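Local coordinates for protein adenosine deaminase (PDB 4GXW) that probably deaminates adenine or a related purine as a zinc-dependent hydrolase of the adenosine and AMP deaminase family, at residues Leu34-Leu39 with Tyr99-Asp104; Phe115-Thr120 with Ala135-Gly140. All blocks are in the same frame, centred on the assembly; numbering follows the deposited sequence.

Contact 1: Leu34-Leu39 with Tyr99-Asp104. With ZN (zinc ion), chain C.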
loop_
_atom_site.group_PDB
_atom_site.type_symbol
_atom_site.label_atom_id
_atom_site.label_comp_id
_atom_site.label_asym_id
_atom_site.label_seq_id
_atom_site.Cartn_x
_atom_site.Cartn_y
_atom_site.Cartn_z
ATOM N N LEU A 34 4.882 -0.694 1.902
ATOM C CA LEU A 34 5.144 0.526 1.141
ATOM C C LEU A 34 3.914 1.052 0.417
ATOM O O LEU A 34 3.979 2.096 -0.223
ATOM C CB LEU A 34 6.251 0.289 0.109
ATOM C CG LEU A 34 7.615 -0.153 0.626
ATOM C CD1 LEU A 34 8.580 -0.344 -0.533
ATOM C CD2 LEU A 34 8.156 0.869 1.619
ATOM N N HIS A 35 2.797 0.331 0.499
ATOM C CA HIS A 35 1.581 0.707 -0.224
ATOM C C HIS A 35 0.363 0.408 0.632
ATOM O O HIS A 35 -0.165 -0.710 0.628
ATOM C CB HIS A 35 1.499 -0.024 -1.576
ATOM C CG HIS A 35 0.400 0.463 -2.480
ATOM N ND1 HIS A 35 0.486 0.377 -3.855
ATOM C CD2 HIS A 35 -0.810 1.016 -2.216
ATOM C CE1 HIS A 35 -0.616 0.875 -4.395
ATOM N NE2 HIS A 35 -1.418 1.281 -3.421
ATOM N N CYS A 36 -0.067 1.415 1.381
ATOM C CA CYS A 36 -1.218 1.292 2.263
ATOM C C CYS A 36 -1.837 2.656 2.471
ATOM O O CYS A 36 -1.148 3.604 2.849
ATOM C CB CYS A 36 -0.799 0.722 3.617
ATOM S SG CYS A 36 -2.210 0.415 4.689
ATOM N N HIS A 37 -3.139 2.751 2.237
ATOM C CA HIS A 37 -3.866 3.995 2.469
ATOM C C HIS A 37 -4.419 3.991 3.884
ATOM O O HIS A 37 -5.165 3.080 4.267
ATOM C CB HIS A 37 -4.982 4.184 1.433
ATOM C CG HIS A 37 -4.486 4.165 0.022
ATOM N ND1 HIS A 37 -4.159 5.311 -0.678
ATOM C CD2 HIS A 37 -4.214 3.127 -0.806
ATOM C CE1 HIS A 37 -3.719 4.974 -1.880
ATOM N NE2 HIS A 37 -3.738 3.655 -1.981
ATOM N N LEU A 38 -4.042 5.014 4.648
ATOM C CA LEU A 38 -4.529 5.209 6.010
ATOM C C LEU A 38 -6.041 5.005 6.124
ATOM O O LEU A 38 -6.516 4.275 6.998
ATOM C CB LEU A 38 -4.171 6.620 6.483
ATOM C CG LEU A 38 -4.589 6.946 7.916
ATOM C CD1 LEU A 38 -3.932 5.989 8.910
ATOM C CD2 LEU A 38 -4.271 8.396 8.237
ATOM N N LEU A 39 -6.792 5.638 5.231
ATOM C CA LEU A 39 -8.244 5.609 5.303
ATOM C C LEU A 39 -8.825 4.277 4.817
ATOM O O LEU A 39 -10.018 4.023 4.978
ATOM C CB LEU A 39 -8.851 6.806 4.551
ATOM C CG LEU A 39 -9.054 8.088 5.383
ATOM C CD1 LEU A 39 -7.739 8.596 5.984
ATOM C CD2 LEU A 39 -9.721 9.173 4.541
ATOM N N TYR A 99 -2.402 5.316 14.569
ATOM C CA TYR A 99 -1.896 4.470 15.641
ATOM C C TYR A 99 -2.444 3.053 15.499
ATOM O O TYR A 99 -1.695 2.077 15.640
ATOM C CB TYR A 99 -2.284 5.071 16.992
ATOM C CG TYR A 99 -1.851 4.281 18.205
ATOM C CD1 TYR A 99 -0.556 4.369 18.693
ATOM C CD2 TYR A 99 -2.755 3.464 18.880
ATOM C CE1 TYR A 99 -0.172 3.665 19.819
ATOM C CE2 TYR A 99 -2.373 2.751 20.011
ATOM C CZ TYR A 99 -1.080 2.856 20.472
ATOM O OH TYR A 99 -0.693 2.149 21.597
ATOM N N GLU A 100 -3.739 2.932 15.205
ATOM C CA GLU A 100 -4.357 1.608 15.094
ATOM C C GLU A 100 -3.882 0.836 13.866
ATOM O O GLU A 100 -3.702 -0.379 13.930
ATOM C CB GLU A 100 -5.889 1.707 15.140
ATOM C CG GLU A 100 -6.385 2.189 16.493
ATOM C CD GLU A 100 -7.892 2.224 16.641
ATOM O OE1 GLU A 100 -8.617 1.929 15.666
ATOM O OE2 GLU A 100 -8.359 2.552 17.761
ATOM N N TYR A 101 -3.671 1.533 12.754
ATOM C CA TYR A 101 -3.102 0.898 11.569
ATOM C C TYR A 101 -1.714 0.348 11.892
ATOM O O TYR A 101 -1.419 -0.821 11.617
ATOM C CB TYR A 101 -3.044 1.859 10.367
ATOM C CG TYR A 101 -2.011 1.426 9.352
ATOM C CD1 TYR A 101 -2.097 0.185 8.721
ATOM C CD2 TYR A 101 -0.918 2.230 9.064
ATOM C CE1 TYR A 101 -1.123 -0.230 7.817
ATOM C CE2 TYR A 101 0.056 1.829 8.164
ATOM C CZ TYR A 101 -0.049 0.603 7.545
ATOM O OH TYR A 101 0.927 0.220 6.645
ATOM N N LEU A 102 -0.871 1.172 12.504
ATOM C CA LEU A 102 0.494 0.761 12.790
ATOM C C LEU A 102 0.536 -0.384 13.804
ATOM O O LEU A 102 1.376 -1.284 13.692
ATOM C CB LEU A 102 1.364 1.952 13.217
ATOM C CG LEU A 102 1.593 2.977 12.103
ATOM C CD1 LEU A 102 2.160 4.280 12.638
ATOM C CD2 LEU A 102 2.490 2.410 11.006
ATOM N N GLU A 103 -0.377 -0.373 14.775
ATOM C CA GLU A 103 -0.513 -1.505 15.694
ATOM C C GLU A 103 -0.842 -2.798 14.945
ATOM O O GLU A 103 -0.243 -3.844 15.186
ATOM C CB GLU A 103 -1.599 -1.231 16.734
ATOM C CG GLU A 103 -1.790 -2.391 17.695
ATOM C CD GLU A 103 -2.814 -2.123 18.782
ATOM O OE1 GLU A 103 -3.640 -1.194 18.631
ATOM O OE2 GLU A 103 -2.793 -2.864 19.797
ATOM N N ASP A 104 -1.806 -2.719 14.034
ATOM C CA ASP A 104 -2.204 -3.891 13.259
ATOM C C ASP A 104 -1.091 -4.382 12.333
ATOM O O ASP A 104 -0.903 -5.597 12.183
ATOM C CB ASP A 104 -3.485 -3.618 12.465
ATOM C CG ASP A 104 -4.711 -3.460 13.360
ATOM O OD1 ASP A 104 -4.696 -3.948 14.515
ATOM O OD2 ASP A 104 -5.708 -2.858 12.898
HETATM ZN ZN ZN C . -3.280 2.374 -3.558
HETATM O O HOH W 1 -4.386 1.538 -4.956
#

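Contact 2: Phe115-Thr120 with Ala135-Gly140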
loop_
_atom_site.group_PDB
_atom_site.type_symbol
_atom_site.label_atom_id
_atom_site.label_comp_id
_atom_site.label_asym_id
_atom_site.label_seq_id
_atom_site.Cartn_x
_atom_site.Cartn_y
_atom_site.Cartn_z
ATOM N N PHE A 115 2.873 4.947 4.602
ATOM C CA PHE A 115 1.443 4.955 4.302
ATOM C C PHE A 115 0.950 6.279 3.733
ATOM O O PHE A 115 1.519 7.341 4.015
ATOM C CB PHE A 115 0.619 4.502 5.521
ATOM C CG PHE A 115 0.746 5.398 6.730
ATOM C CD1 PHE A 115 1.772 5.224 7.649
ATOM C CD2 PHE A 115 -0.179 6.403 6.961
ATOM C CE1 PHE A 115 1.868 6.047 8.783
ATOM C CE2 PHE A 115 -0.086 7.215 8.082
ATOM C CZ PHE A 115 0.945 7.045 8.985
ATOM N N PHE A 116 -0.097 6.188 2.913
ATOM C CA PHE A 116 -0.648 7.315 2.166
ATOM C C PHE A 116 -1.793 8.006 2.913
ATOM O O PHE A 116 -2.657 7.348 3.502
ATOM C CB PHE A 116 -1.207 6.832 0.826
ATOM C CG PHE A 116 -0.196 6.173 -0.088
ATOM C CD1 PHE A 116 1.030 6.760 -0.357
ATOM C CD2 PHE A 116 -0.479 4.944 -0.674
ATOM C CE1 PHE A 116 1.945 6.140 -1.208
ATOM C CE2 PHE A 116 0.439 4.329 -1.528
ATOM C CZ PHE A 116 1.651 4.936 -1.787
ATOM N N TRP A 117 -1.813 9.336 2.842
ATOM C CA TRP A 117 -2.901 10.139 3.399
ATOM C C TRP A 117 -3.140 11.286 2.434
ATOM O O TRP A 117 -2.177 11.914 1.989
ATOM C CB TRP A 117 -2.505 10.688 4.772
ATOM C CG TRP A 117 -3.280 11.906 5.224
ATOM C CD1 TRP A 117 -4.638 12.006 5.411
ATOM C CD2 TRP A 117 -2.740 13.193 5.559
ATOM N NE1 TRP A 117 -4.967 13.281 5.840
ATOM C CE2 TRP A 117 -3.815 14.017 5.949
ATOM C CE3 TRP A 117 -1.441 13.716 5.588
ATOM C CZ2 TRP A 117 -3.633 15.344 6.328
ATOM C CZ3 TRP A 117 -1.263 15.024 5.978
ATOM C CH2 TRP A 117 -2.354 15.824 6.345
ATOM N N ASN A 118 -4.402 11.551 2.094
ATOM C CA ASN A 118 -4.737 12.673 1.210
ATOM C C ASN A 118 -5.089 13.939 1.990
ATOM O O ASN A 118 -6.182 14.061 2.539
ATOM C CB ASN A 118 -5.907 12.329 0.287
ATOM C CG ASN A 118 -5.668 11.092 -0.539
ATOM O OD1 ASN A 118 -6.127 10.003 -0.173
ATOM N ND2 ASN A 118 -4.975 11.243 -1.674
ATOM N N PRO A 119 -4.159 14.900 2.035
ATOM C CA PRO A 119 -4.458 16.132 2.782
ATOM C C PRO A 119 -5.553 16.997 2.170
ATOM O O PRO A 119 -6.175 17.764 2.903
ATOM C CB PRO A 119 -3.136 16.903 2.755
ATOM C CG PRO A 119 -2.105 15.950 2.269
ATOM C CD PRO A 119 -2.800 14.894 1.471
ATOM N N THR A 120 -5.771 16.899 0.860
ATOM C CA THR A 120 -6.794 17.724 0.227
ATOM C C THR A 120 -8.169 17.468 0.840
ATOM O O THR A 120 -8.865 18.409 1.240
ATOM C CB THR A 120 -6.838 17.516 -1.296
ATOM O OG1 THR A 120 -5.550 17.797 -1.849
ATOM C CG2 THR A 120 -7.876 18.422 -1.939
ATOM N N ALA A 135 0.337 17.018 12.450
ATOM C CA ALA A 135 0.847 16.831 13.803
ATOM C C ALA A 135 0.174 15.643 14.485
ATOM O O ALA A 135 0.821 14.872 15.186
ATOM C CB ALA A 135 0.674 18.096 14.630
ATOM N N ALA A 136 -1.128 15.491 14.265
ATOM C CA ALA A 136 -1.866 14.402 14.897
ATOM C C ALA A 136 -1.423 13.042 14.350
ATOM O O ALA A 136 -1.226 12.081 15.103
ATOM C CB ALA A 136 -3.358 14.592 14.708
ATOM N N ILE A 137 -1.271 12.950 13.031
ATOM C CA ILE A 137 -0.798 11.704 12.441
ATOM C C ILE A 137 0.604 11.360 12.948
ATOM O O ILE A 137 0.881 10.213 13.296
ATOM C CB ILE A 137 -0.829 11.761 10.892
ATOM C CG1 ILE A 137 -2.279 11.870 10.403
ATOM C CG2 ILE A 137 -0.168 10.517 10.298
ATOM C CD1 ILE A 137 -2.424 12.224 8.933
ATOM N N VAL A 138 1.475 12.363 12.999
ATOM C CA VAL A 138 2.842 12.171 13.478
ATOM C C VAL A 138 2.857 11.688 14.935
ATOM O O VAL A 138 3.656 10.826 15.305
ATOM C CB VAL A 138 3.689 13.454 13.287
ATOM C CG1 VAL A 138 4.995 13.361 14.043
ATOM C CG2 VAL A 138 3.954 13.680 11.799
ATOM N N THR A 139 1.946 12.209 15.753
ATOM C CA THR A 139 1.817 11.738 17.128
ATOM C C THR A 139 1.446 10.260 17.160
ATOM O O THR A 139 2.009 9.484 17.944
ATOM C CB THR A 139 0.768 12.541 17.899
ATOM O OG1 THR A 139 1.209 13.901 18.005
ATOM C CG2 THR A 139 0.570 11.980 19.299
ATOM N N GLY A 140 0.505 9.870 16.305
ATOM C CA GLY A 140 0.107 8.475 16.218
ATOM C C GLY A 140 1.291 7.606 15.823
ATOM O O GLY A 140 1.483 6.522 16.386
#

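Contact 1: Leu34-Leu39 with Tyr99-Asp104
The phenol ring of Tyr101, borne by the helix 91-106, receives the sulfur of Cys36 obliquely, neither squarely over a face nor at the edge. Cys36 SG stands 4.0 Å from the centroid of the Tyr101 ring and 37° off the ring normal, a Cys sulfur-aromatic contact made within the metal-binding loop of a TIM-barrel amidohydrolase. The sulfur is shifted toward the hydroxyl half of the ring, where the nearest atom is Tyr101 CE1, 3.4 Å from Cys36 SG, while CB of Cys36 comes alongside the phenol oxygen. That CB already points toward the helix, and with SG anti to the backbone N and beside the carbonyl carbon (chi1 -175°) the sulfur comes to the CE1-CZ side of the ring.

Next along the loop, Leu38 brings its CD1 methyl to the root of the same tyrosine, a looser contact of 4.5 Å to Tyr101 CB. Between them the two residues meet Tyr101 at both ends of its side chain. Tyr101 is buried, and its OH is hydrogen-bonded to Glu33 OE1, just before the loop, which should limit how far the ring can swing.

The HxH motif, His35-Cys36-His37, divides its side chains between two directions: the cysteine points to the helix, the two histidines point away from it to the metal. His216 and Asp301 complete the protein ligands of the zinc, joined by a water whose oxygen is 2.0 Å from the zinc. Within the loop the ligating atoms are His35 NE2, 2.2 Å from the zinc, and His37 NE2, 2.1 Å from it.

Contact 2: Phe115-Thr120 with Ala135-Gly140
Ile137 is the one residue of 135-140 that reaches across, and its two branches meet two aromatic rings in different ways: CD1 lies over a face of Trp117, CG2 at the edge of Phe115. The first is a CH-pi contact. Ile137 CD1 sits above the five-membered ring of Trp117, 3.7 Å from its centroid and 18° off the normal, and the indole atom nearest to this methyl is Trp117 CD2 at 3.5 Å, on the bond shared by the two rings. On the opposite face Pro119 CA, from the start of helix 119-126, lies offset toward the rim, so the indole has Ile137 on one face and this proline on the other.

Ile137 CG2 approaches near the plane of the Phe115 ring, 3.9 Å from Phe115 CZ, with CE2 almost as close. Here the two side chains run past each other in opposite directions, whereas the isoleucine and the tryptophan meet at a slant. The division of labour follows from the isoleucine torsions: CG1 is anti to the carbonyl carbon (chi1 -65°), and chi2 of 168° extends the chain to carry CD1 out to the indole, leaving CG2 on the other branch for the phenylalanine.

The polar edge of the indole is tied down separately, since NE1 is hydrogen-bonded to Thr122 OG1 in the helix 119-126. Leu94 and Ala98 of the helix 91-106 also touch Ile137, so the residue fills the seam between two helices and the sheet. This is the apolar interface of a TIM barrel, where outward-facing residues of a strand, here Phe115 and Trp117 of strand 110-117, pack against the surrounding helices.

From the N terminus, the chain leaves strand 31-33, runs through 34-39 and several helices, and returns along helix 91-106, where contact 1 closes a largely helical loop. It then passes into strand 110-117; contact 2 closes a much shorter loop, through helix 119-126 to helix 130-148. The two follow in series, neither nesting nor crossing. They meet at the strand's end: Cys36 O lies 2.8 Å from Phe116 N and Leu38 N 2.9 Å from Phe116 O, probable hydrogen bonds. Contact 1 ties helix 91-106 to the zinc-binding loop after strand 31-33, and contact 2, farther from the metal, ties helix 130-148 to strand 110-117.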